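Local coordinates for mandelate racemase/muconate lactonizing enzyme-like protein (Rubrobacter xylanophilus DSM 9941, PDB 3CYJ) that belongs to the enolase superfamily and holds a sodium ion among carboxylates of its barrel domain, at residues E190-A204 / I217-G231. Numbering follows the deposited sequence.
Sequences ELMVDANGAYTRKQA and ISYLEEPVSSEDREG. With NA (sodium ion), chain E.
Asp194, Glu221 and Glu222 converge on the sodium ion, with Asp194 OD2 at 2.5 Å from the metal and one oxygen from each glutamate, Glu221 OE2 and Glu222 OE1. The carboxylates of Asp194 and Glu221 stack, planes 17° apart; Lys166 and Lys164 bond to them in turn, probably easing the repulsion. Parallel backbone pairing sets Asp194 beside Glu221, with Glu222 just after the strand: Val193 N donates to Tyr219 O at 2.9 Å, Val193 O accepts from Glu221 N, and Ala195 N reaches Glu221 O. Past the strand ends, two loop-to-loop hydrogen bonds follow, Gly197 N to Glu222 O and Tyr199 N to Pro223 O. On the metal's side of the sheet, Met192 bends at chi3 (64°) to set CE 3.5 Å above the centre of the Tyr219 ring, a CH-pi contact; on the other, Val193 CG2 packs against Leu220 CD1 and Ile217 CD1. Farther along, extended Arg201 grips Asp228 side-on, NE to OD2 and NH2 to OD1 (2.7 Å); as N-cap of helix 229-238, Asp228 also accepts from Gly231 N at OD1, from the face opposite Arg201 NH2. The contact closes a right-handed beta-alpha-beta unit of the TIM-barrel domain: strand 190-194 lies between strands 162-166 and 219-221, and Ala204 of helix 201-215 meets Pro223 beside helix 229-238.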
ATOM      1  N   GLU A 190     -30.456  -9.955 -21.291  1.00 46.78           N
ATOM      2  CA  GLU A 190     -29.463  -9.126 -20.640  1.00 46.17           C
ATOM      3  C   GLU A 190     -29.141  -7.882 -21.466  1.00 44.54           C
ATOM      4  O   GLU A 190     -28.851  -7.976 -22.672  1.00 44.03           O
ATOM      5  CB  GLU A 190     -28.188  -9.961 -20.405  1.00 47.08           C
ATOM      6  CG  GLU A 190     -27.170  -9.310 -19.484  1.00 49.46           C
ATOM      7  CD  GLU A 190     -25.765  -9.941 -19.599  1.00 56.37           C
ATOM      8  OE1 GLU A 190     -25.721 -11.207 -19.762  1.00 56.29           O
ATOM      9  OE2 GLU A 190     -24.734  -9.167 -19.495  1.00 55.08           O
ATOM     10  N   LEU A 191     -29.227  -6.716 -20.839  1.00 42.42           N
ATOM     11  CA  LEU A 191     -28.893  -5.489 -21.567  1.00 42.34           C
ATOM     12  C   LEU A 191     -27.551  -4.897 -21.130  1.00 41.88           C
ATOM     13  O   LEU A 191     -27.387  -4.549 -19.974  1.00 43.03           O
ATOM     14  CB  LEU A 191     -30.015  -4.438 -21.481  1.00 41.92           C
ATOM     15  CG  LEU A 191     -29.823  -3.119 -22.243  1.00 42.63           C
ATOM     16  CD1 LEU A 191     -29.626  -3.272 -23.796  1.00 38.08           C
ATOM     17  CD2 LEU A 191     -30.900  -2.105 -21.900  1.00 41.00           C
ATOM     18  N   MET A 192     -26.613  -4.755 -22.076  1.00 40.42           N
ATOM     19  CA  MET A 192     -25.266  -4.328 -21.801  1.00 37.93           C
ATOM     20  C   MET A 192     -25.034  -2.968 -22.462  1.00 37.60           C
ATOM     21  O   MET A 192     -25.527  -2.716 -23.560  1.00 37.29           O
ATOM     22  CB  MET A 192     -24.309  -5.361 -22.426  1.00 38.59           C
ATOM     23  CG  MET A 192     -24.591  -6.899 -22.075  1.00 35.13           C
ATOM     24  SD  MET A 192     -23.827  -8.066 -23.189  1.00 28.21           S
ATOM     25  CE  MET A 192     -22.100  -7.686 -22.856  1.00 31.36           C
ATOM     26  N   VAL A 193     -24.283  -2.074 -21.806  1.00 37.10           N
ATOM     27  CA  VAL A 193     -23.944  -0.761 -22.420  1.00 35.64           C
ATOM     28  C   VAL A 193     -22.430  -0.530 -22.601  1.00 35.52           C
ATOM     29  O   VAL A 193     -21.606  -1.056 -21.848  1.00 35.00           O
ATOM     30  CB  VAL A 193     -24.655   0.464 -21.739  1.00 35.04           C
ATOM     31  CG1 VAL A 193     -26.251   0.311 -21.759  1.00 33.86           C
ATOM     32  CG2 VAL A 193     -24.116   0.727 -20.335  1.00 36.36           C
ATOM     33  N   ASP A 194     -22.082   0.266 -23.605  1.00 34.98           N
ATOM     34  CA  ASP A 194     -20.715   0.585 -23.893  1.00 35.54           C
ATOM     35  C   ASP A 194     -20.616   2.102 -24.047  1.00 36.49           C
ATOM     36  O   ASP A 194     -21.324   2.675 -24.862  1.00 35.87           O
ATOM     37  CB  ASP A 194     -20.251  -0.165 -25.143  1.00 33.86           C
ATOM     38  CG  ASP A 194     -18.771   0.071 -25.471  1.00 36.25           C
ATOM     39  OD1 ASP A 194     -18.017   0.840 -24.787  1.00 36.49           O
ATOM     40  OD2 ASP A 194     -18.342  -0.477 -26.490  1.00 37.74           O
ATOM     41  N   ALA A 195     -19.723   2.735 -23.266  1.00 36.91           N
ATOM     42  CA  ALA A 195     -19.612   4.206 -23.240  1.00 37.13           C
ATOM     43  C   ALA A 195     -18.400   4.669 -24.077  1.00 37.91           C
ATOM     44  O   ALA A 195     -18.243   5.873 -24.365  1.00 38.50           O
ATOM     45  CB  ALA A 195     -19.508   4.711 -21.796  1.00 36.68           C
ATOM     46  N   ASN A 196     -17.549   3.709 -24.461  1.00 37.68           N
ATOM     47  CA  ASN A 196     -16.362   3.999 -25.264  1.00 38.24           C
ATOM     48  C   ASN A 196     -15.596   5.195 -24.696  1.00 38.22           C
ATOM     49  O   ASN A 196     -15.226   6.131 -25.450  1.00 38.44           O
ATOM     50  CB  ASN A 196     -16.768   4.262 -26.738  1.00 38.95           C
ATOM     51  CG  ASN A 196     -17.271   2.995 -27.424  1.00 39.58           C
ATOM     52  OD1 ASN A 196     -16.460   2.260 -27.985  1.00 42.59           O
ATOM     53  ND2 ASN A 196     -18.589   2.675 -27.290  1.00 36.84           N
ATOM     54  N   GLY A 197     -15.422   5.186 -23.373  1.00 37.26           N
ATOM     55  CA  GLY A 197     -14.652   6.208 -22.651  1.00 37.73           C
ATOM     56  C   GLY A 197     -15.256   7.606 -22.595  1.00 37.96           C
ATOM     57  O   GLY A 197     -14.540   8.582 -22.385  1.00 37.15           O
ATOM     58  N   ALA A 198     -16.572   7.703 -22.752  1.00 37.23           N
ATOM     59  CA  ALA A 198     -17.219   9.005 -22.876  1.00 37.63           C
ATOM     60  C   ALA A 198     -17.348   9.830 -21.603  1.00 37.80           C
ATOM     61  O   ALA A 198     -17.586  11.042 -21.695  1.00 39.72           O
ATOM     62  CB  ALA A 198     -18.614   8.837 -23.540  1.00 36.92           C
ATOM     63  N   TYR A 199     -17.265   9.188 -20.436  1.00 37.31           N
ATOM     64  CA  TYR A 199     -17.528   9.838 -19.151  1.00 36.96           C
ATOM     65  C   TYR A 199     -16.288  10.210 -18.320  1.00 37.25           C
ATOM     66  O   TYR A 199     -15.254   9.554 -18.404  1.00 38.10           O
ATOM     67  CB  TYR A 199     -18.354   8.888 -18.252  1.00 37.41           C
ATOM     68  CG  TYR A 199     -19.679   8.406 -18.817  1.00 35.89           C
ATOM     69  CD1 TYR A 199     -20.569   9.279 -19.452  1.00 35.96           C
ATOM     70  CD2 TYR A 199     -20.053   7.056 -18.681  1.00 36.56           C
ATOM     71  CE1 TYR A 199     -21.822   8.805 -19.987  1.00 36.92           C
ATOM     72  CE2 TYR A 199     -21.278   6.595 -19.132  1.00 40.70           C
ATOM     73  CZ  TYR A 199     -22.156   7.455 -19.802  1.00 39.49           C
ATOM     74  OH  TYR A 199     -23.328   6.932 -20.257  1.00 39.33           O
ATOM     75  N   THR A 200     -16.421  11.228 -17.486  1.00 37.45           N
ATOM     76  CA  THR A 200     -15.511  11.464 -16.367  1.00 38.88           C
ATOM     77  C   THR A 200     -15.854  10.469 -15.295  1.00 38.28           C
ATOM     78  O   THR A 200     -16.869   9.786 -15.379  1.00 39.06           O
ATOM     79  CB  THR A 200     -15.738  12.879 -15.725  1.00 40.62           C
ATOM     80  OG1 THR A 200     -17.077  12.962 -15.127  1.00 43.71           O
ATOM     81  CG2 THR A 200     -15.552  13.992 -16.778  1.00 39.34           C
ATOM     82  N   ARG A 201     -15.033  10.398 -14.259  1.00 38.08           N
ATOM     83  CA  ARG A 201     -15.179   9.414 -13.188  1.00 36.94           C
ATOM     84  C   ARG A 201     -16.544   9.484 -12.489  1.00 36.32           C
ATOM     85  O   ARG A 201     -17.229   8.466 -12.356  1.00 36.53           O
ATOM     86  CB  ARG A 201     -14.028   9.599 -12.142  1.00 37.54           C
ATOM     87  CG  ARG A 201     -12.622   9.363 -12.689  1.00 40.54           C
ATOM     88  CD  ARG A 201     -11.472   9.661 -11.707  1.00 43.95           C
ATOM     89  NE  ARG A 201     -10.209   9.216 -12.337  1.00 46.34           N
ATOM     90  CZ  ARG A 201      -8.975   9.396 -11.847  1.00 44.06           C
ATOM     91  NH1 ARG A 201      -8.785  10.068 -10.733  1.00 42.93           N
ATOM     92  NH2 ARG A 201      -7.920   8.974 -12.526  1.00 44.60           N
ATOM     93  N   LYS A 202     -16.913  10.665 -11.975  1.00 35.68           N
ATOM     94  CA  LYS A 202     -18.174  10.847 -11.244  1.00 35.91           C
ATOM     95  C   LYS A 202     -19.371  10.798 -12.145  1.00 36.66           C
ATOM     96  O   LYS A 202     -20.449  10.445 -11.687  1.00 39.31           O
ATOM     97  CB  LYS A 202     -18.197  12.147 -10.434  1.00 35.11           C
ATOM     98  CG  LYS A 202     -17.338  12.091  -9.161  1.00 34.07           C
ATOM     99  CD  LYS A 202     -17.926  11.126  -8.082  1.00 38.96           C
ATOM    100  CE  LYS A 202     -16.821  10.526  -7.168  1.00 34.51           C
ATOM    101  NZ  LYS A 202     -16.212  11.563  -6.210  1.00 33.24           N
ATOM    102  N   GLN A 203     -19.194  11.148 -13.420  1.00 37.61           N
ATOM    103  CA  GLN A 203     -20.242  11.029 -14.444  1.00 37.92           C
ATOM    104  C   GLN A 203     -20.567   9.552 -14.640  1.00 37.08           C
ATOM    105  O   GLN A 203     -21.739   9.138 -14.645  1.00 36.13           O
ATOM    106  CB  GLN A 203     -19.739  11.668 -15.759  1.00 38.62           C
ATOM    107  CG  GLN A 203     -20.803  12.128 -16.763  1.00 45.53           C
ATOM    108  CD  GLN A 203     -20.198  12.708 -18.117  1.00 50.70           C
ATOM    109  OE1 GLN A 203     -18.958  12.745 -18.300  1.00 48.85           O
ATOM    110  NE2 GLN A 203     -21.095  13.118 -19.061  1.00 46.62           N
ATOM    111  N   ALA A 204     -19.528   8.741 -14.801  1.00 36.88           N
ATOM    112  CA  ALA A 204     -19.690   7.313 -14.989  1.00 36.99           C
ATOM    113  C   ALA A 204     -20.348   6.675 -13.737  1.00 37.78           C
ATOM    114  O   ALA A 204     -21.232   5.855 -13.845  1.00 36.77           O
ATOM    115  CB  ALA A 204     -18.327   6.661 -15.298  1.00 37.09           C
ATOM    116  N   ILE A 217     -29.545  -2.653 -16.329  1.00 40.12           N
ATOM    117  CA  ILE A 217     -28.362  -3.121 -17.083  1.00 38.76           C
ATOM    118  C   ILE A 217     -27.428  -4.018 -16.248  1.00 39.05           C
ATOM    119  O   ILE A 217     -27.379  -3.935 -14.999  1.00 36.85           O
ATOM    120  CB  ILE A 217     -27.540  -1.946 -17.688  1.00 39.19           C
ATOM    121  CG1 ILE A 217     -26.896  -1.117 -16.551  1.00 38.17           C
ATOM    122  CG2 ILE A 217     -28.446  -1.086 -18.680  1.00 36.90           C
ATOM    123  CD1 ILE A 217     -25.634  -0.352 -16.954  1.00 44.80           C
ATOM    124  N   SER A 218     -26.649  -4.843 -16.955  1.00 38.70           N
ATOM    125  CA  SER A 218     -25.777  -5.794 -16.289  1.00 39.38           C
ATOM    126  C   SER A 218     -24.323  -5.597 -16.609  1.00 38.20           C
ATOM    127  O   SER A 218     -23.472  -6.368 -16.136  1.00 36.75           O
ATOM    128  CB  SER A 218     -26.143  -7.218 -16.762  1.00 40.47           C
ATOM    129  OG  SER A 218     -27.544  -7.342 -16.695  1.00 44.29           O
ATOM    130  N   TYR A 219     -24.017  -4.602 -17.431  1.00 37.86           N
ATOM    131  CA  TYR A 219     -22.662  -4.534 -18.010  1.00 38.10           C
ATOM    132  C   TYR A 219     -22.413  -3.119 -18.442  1.00 38.41           C
ATOM    133  O   TYR A 219     -23.229  -2.521 -19.149  1.00 37.38           O
ATOM    134  CB  TYR A 219     -22.618  -5.434 -19.220  1.00 37.32           C
ATOM    135  CG  TYR A 219     -21.262  -5.740 -19.864  1.00 42.29           C
ATOM    136  CD1 TYR A 219     -20.580  -6.899 -19.516  1.00 44.72           C
ATOM    137  CD2 TYR A 219     -20.742  -4.965 -20.938  1.00 44.05           C
ATOM    138  CE1 TYR A 219     -19.380  -7.253 -20.116  1.00 47.52           C
ATOM    139  CE2 TYR A 219     -19.534  -5.328 -21.577  1.00 43.19           C
ATOM    140  CZ  TYR A 219     -18.876  -6.478 -21.152  1.00 48.51           C
ATOM    141  OH  TYR A 219     -17.682  -6.922 -21.702  1.00 53.05           O
ATOM    142  N   LEU A 220     -21.293  -2.565 -17.979  1.00 39.26           N
ATOM    143  CA  LEU A 220     -20.916  -1.200 -18.314  1.00 38.21           C
ATOM    144  C   LEU A 220     -19.480  -1.241 -18.830  1.00 38.30           C
ATOM    145  O   LEU A 220     -18.561  -1.388 -18.054  1.00 37.44           O
ATOM    146  CB  LEU A 220     -21.058  -0.246 -17.100  1.00 38.12           C
ATOM    147  CG  LEU A 220     -20.521   1.198 -17.309  1.00 39.22           C
ATOM    148  CD1 LEU A 220     -21.010   1.805 -18.670  1.00 35.68           C
ATOM    149  CD2 LEU A 220     -20.827   2.135 -16.162  1.00 37.41           C
ATOM    150  N   GLU A 221     -19.319  -1.080 -20.149  1.00 38.32           N
ATOM    151  CA  GLU A 221     -18.029  -1.159 -20.779  1.00 39.32           C
ATOM    152  C   GLU A 221     -17.378   0.236 -21.013  1.00 39.70           C
ATOM    153  O   GLU A 221     -18.036   1.192 -21.461  1.00 38.60           O
ATOM    154  CB  GLU A 221     -18.154  -1.906 -22.093  1.00 39.26           C
ATOM    155  CG  GLU A 221     -16.798  -2.229 -22.660  1.00 42.44           C
ATOM    156  CD  GLU A 221     -16.887  -2.766 -24.090  1.00 50.29           C
ATOM    157  OE1 GLU A 221     -17.954  -3.343 -24.455  1.00 49.80           O
ATOM    158  OE2 GLU A 221     -15.886  -2.592 -24.841  1.00 49.58           O
ATOM    159  N   GLU A 222     -16.081   0.334 -20.703  1.00 40.11           N
ATOM    160  CA  GLU A 222     -15.315   1.545 -20.974  1.00 41.04           C
ATOM    161  C   GLU A 222     -15.985   2.823 -20.487  1.00 40.65           C
ATOM    162  O   GLU A 222     -16.099   3.802 -21.240  1.00 40.08           O
ATOM    163  CB  GLU A 222     -15.002   1.648 -22.461  1.00 41.57           C
ATOM    164  CG  GLU A 222     -13.885   0.661 -22.867  1.00 48.16           C
ATOM    165  CD  GLU A 222     -13.610   0.601 -24.396  1.00 57.06           C
ATOM    166  OE1 GLU A 222     -14.351   1.228 -25.190  1.00 58.03           O
ATOM    167  OE2 GLU A 222     -12.652  -0.104 -24.807  1.00 61.48           O
ATOM    168  N   PRO A 223     -16.366   2.840 -19.193  1.00 40.65           N
ATOM    169  CA  PRO A 223     -17.060   4.033 -18.728  1.00 39.96           C
ATOM    170  C   PRO A 223     -16.108   5.250 -18.801  1.00 40.94           C
ATOM    171  O   PRO A 223     -16.559   6.362 -19.092  1.00 41.05           O
ATOM    172  CB  PRO A 223     -17.401   3.705 -17.283  1.00 37.69           C
ATOM    173  CG  PRO A 223     -16.329   2.651 -16.844  1.00 40.31           C
ATOM    174  CD  PRO A 223     -16.031   1.871 -18.100  1.00 40.20           C
ATOM    175  N   VAL A 224     -14.826   5.037 -18.484  1.00 41.17           N
ATOM    176  CA  VAL A 224     -13.830   6.095 -18.584  1.00 42.77           C
ATOM    177  C   VAL A 224     -12.769   5.648 -19.571  1.00 45.14           C
ATOM    178  O   VAL A 224     -12.774   4.476 -19.985  1.00 44.83           O
ATOM    179  CB  VAL A 224     -13.173   6.456 -17.209  1.00 42.35           C
ATOM    180  CG1 VAL A 224     -14.196   7.058 -16.278  1.00 37.22           C
ATOM    181  CG2 VAL A 224     -12.436   5.243 -16.589  1.00 38.53           C
ATOM    182  N   SER A 225     -11.847   6.541 -19.937  1.00 48.19           N
ATOM    183  CA  SER A 225     -10.698   6.073 -20.744  1.00 51.52           C
ATOM    184  C   SER A 225     -10.062   4.841 -20.146  1.00 52.63           C
ATOM    185  O   SER A 225      -9.784   4.820 -18.948  1.00 53.75           O
ATOM    186  CB  SER A 225      -9.617   7.103 -20.824  1.00 52.71           C
ATOM    187  OG  SER A 225      -8.427   6.479 -21.340  1.00 57.58           O
ATOM    188  N   SER A 226      -9.799   3.816 -20.967  1.00 54.24           N
ATOM    189  CA  SER A 226      -9.228   2.569 -20.436  1.00 55.02           C
ATOM    190  C   SER A 226      -7.758   2.741 -20.058  1.00 55.64           C
ATOM    191  O   SER A 226      -7.177   1.844 -19.420  1.00 56.28           O
ATOM    192  CB  SER A 226      -9.368   1.403 -21.428  1.00 55.23           C
ATOM    193  N   GLU A 227      -7.156   3.870 -20.458  1.00 55.31           N
ATOM    194  CA  GLU A 227      -5.870   4.282 -19.874  1.00 55.81           C
ATOM    195  C   GLU A 227      -6.064   4.755 -18.443  1.00 54.12           C
ATOM    196  O   GLU A 227      -5.105   4.818 -17.691  1.00 54.33           O
ATOM    197  CB  GLU A 227      -5.227   5.407 -20.693  1.00 57.06           C
ATOM    198  CG  GLU A 227      -4.188   4.913 -21.724  1.00 62.52           C
ATOM    199  CD  GLU A 227      -2.726   5.067 -21.259  1.00 67.26           C
ATOM    200  OE1 GLU A 227      -2.318   4.369 -20.294  1.00 72.00           O
ATOM    201  OE2 GLU A 227      -1.983   5.884 -21.865  1.00 69.13           O
ATOM    202  N   ASP A 228      -7.297   5.084 -18.058  1.00 52.02           N
ATOM    203  CA  ASP A 228      -7.561   5.590 -16.703  1.00 51.21           C
ATOM    204  C   ASP A 228      -7.858   4.473 -15.718  1.00 50.76           C
ATOM    205  O   ASP A 228      -9.003   4.267 -15.357  1.00 49.93           O
ATOM    206  CB  ASP A 228      -8.710   6.622 -16.699  1.00 50.61           C
ATOM    207  CG  ASP A 228      -8.988   7.184 -15.299  1.00 50.32           C
ATOM    208  OD1 ASP A 228      -8.125   7.049 -14.425  1.00 47.95           O
ATOM    209  OD2 ASP A 228     -10.076   7.761 -15.054  1.00 52.38           O
ATOM    210  N   ARG A 229      -6.833   3.767 -15.259  1.00 50.81           N
ATOM    211  CA  ARG A 229      -7.057   2.624 -14.349  1.00 52.17           C
ATOM    212  C   ARG A 229      -7.587   2.987 -12.955  1.00 51.97           C
ATOM    213  O   ARG A 229      -8.409   2.254 -12.380  1.00 51.83           O
ATOM    214  CB  ARG A 229      -5.822   1.722 -14.268  1.00 52.86           C
ATOM    215  CG  ARG A 229      -5.245   1.390 -15.638  1.00 55.71           C
ATOM    216  CD  ARG A 229      -4.095   0.379 -15.567  1.00 62.82           C
ATOM    217  NE  ARG A 229      -3.214   0.581 -14.411  1.00 65.88           N
ATOM    218  CZ  ARG A 229      -2.097   1.315 -14.444  1.00 68.66           C
ATOM    219  NH1 ARG A 229      -1.738   1.924 -15.577  1.00 64.97           N
ATOM    220  NH2 ARG A 229      -1.350   1.449 -13.340  1.00 69.83           N
ATOM    221  N   GLU A 230      -7.162   4.121 -12.408  1.00 51.65           N
ATOM    222  CA  GLU A 230      -7.730   4.556 -11.141  1.00 51.25           C
ATOM    223  C   GLU A 230      -9.235   4.870 -11.251  1.00 50.07           C
ATOM    224  O   GLU A 230     -10.017   4.607 -10.319  1.00 48.68           O
ATOM    225  CB  GLU A 230      -6.984   5.775 -10.635  1.00 52.75           C
ATOM    226  CG  GLU A 230      -7.821   6.665  -9.676  1.00 57.25           C
ATOM    227  CD  GLU A 230      -7.874   6.073  -8.265  1.00 64.80           C
ATOM    228  OE1 GLU A 230      -8.876   6.338  -7.536  1.00 64.51           O
ATOM    229  OE2 GLU A 230      -6.911   5.326  -7.908  1.00 68.08           O
ATOM    230  N   GLY A 231      -9.639   5.446 -12.390  1.00 48.17           N
ATOM    231  CA  GLY A 231     -11.070   5.613 -12.642  1.00 46.43           C
ATOM    232  C   GLY A 231     -11.867   4.309 -12.744  1.00 44.74           C
ATOM    233  O   GLY A 231     -13.002   4.227 -12.263  1.00 44.13           O
TER
HETATM  234 NA    NA E 371     -15.883  -0.592 -26.500  1.00 55.39          NA
HETATM  235  O   HOH W   1     -29.651  -6.894 -18.017  1.00 47.14           O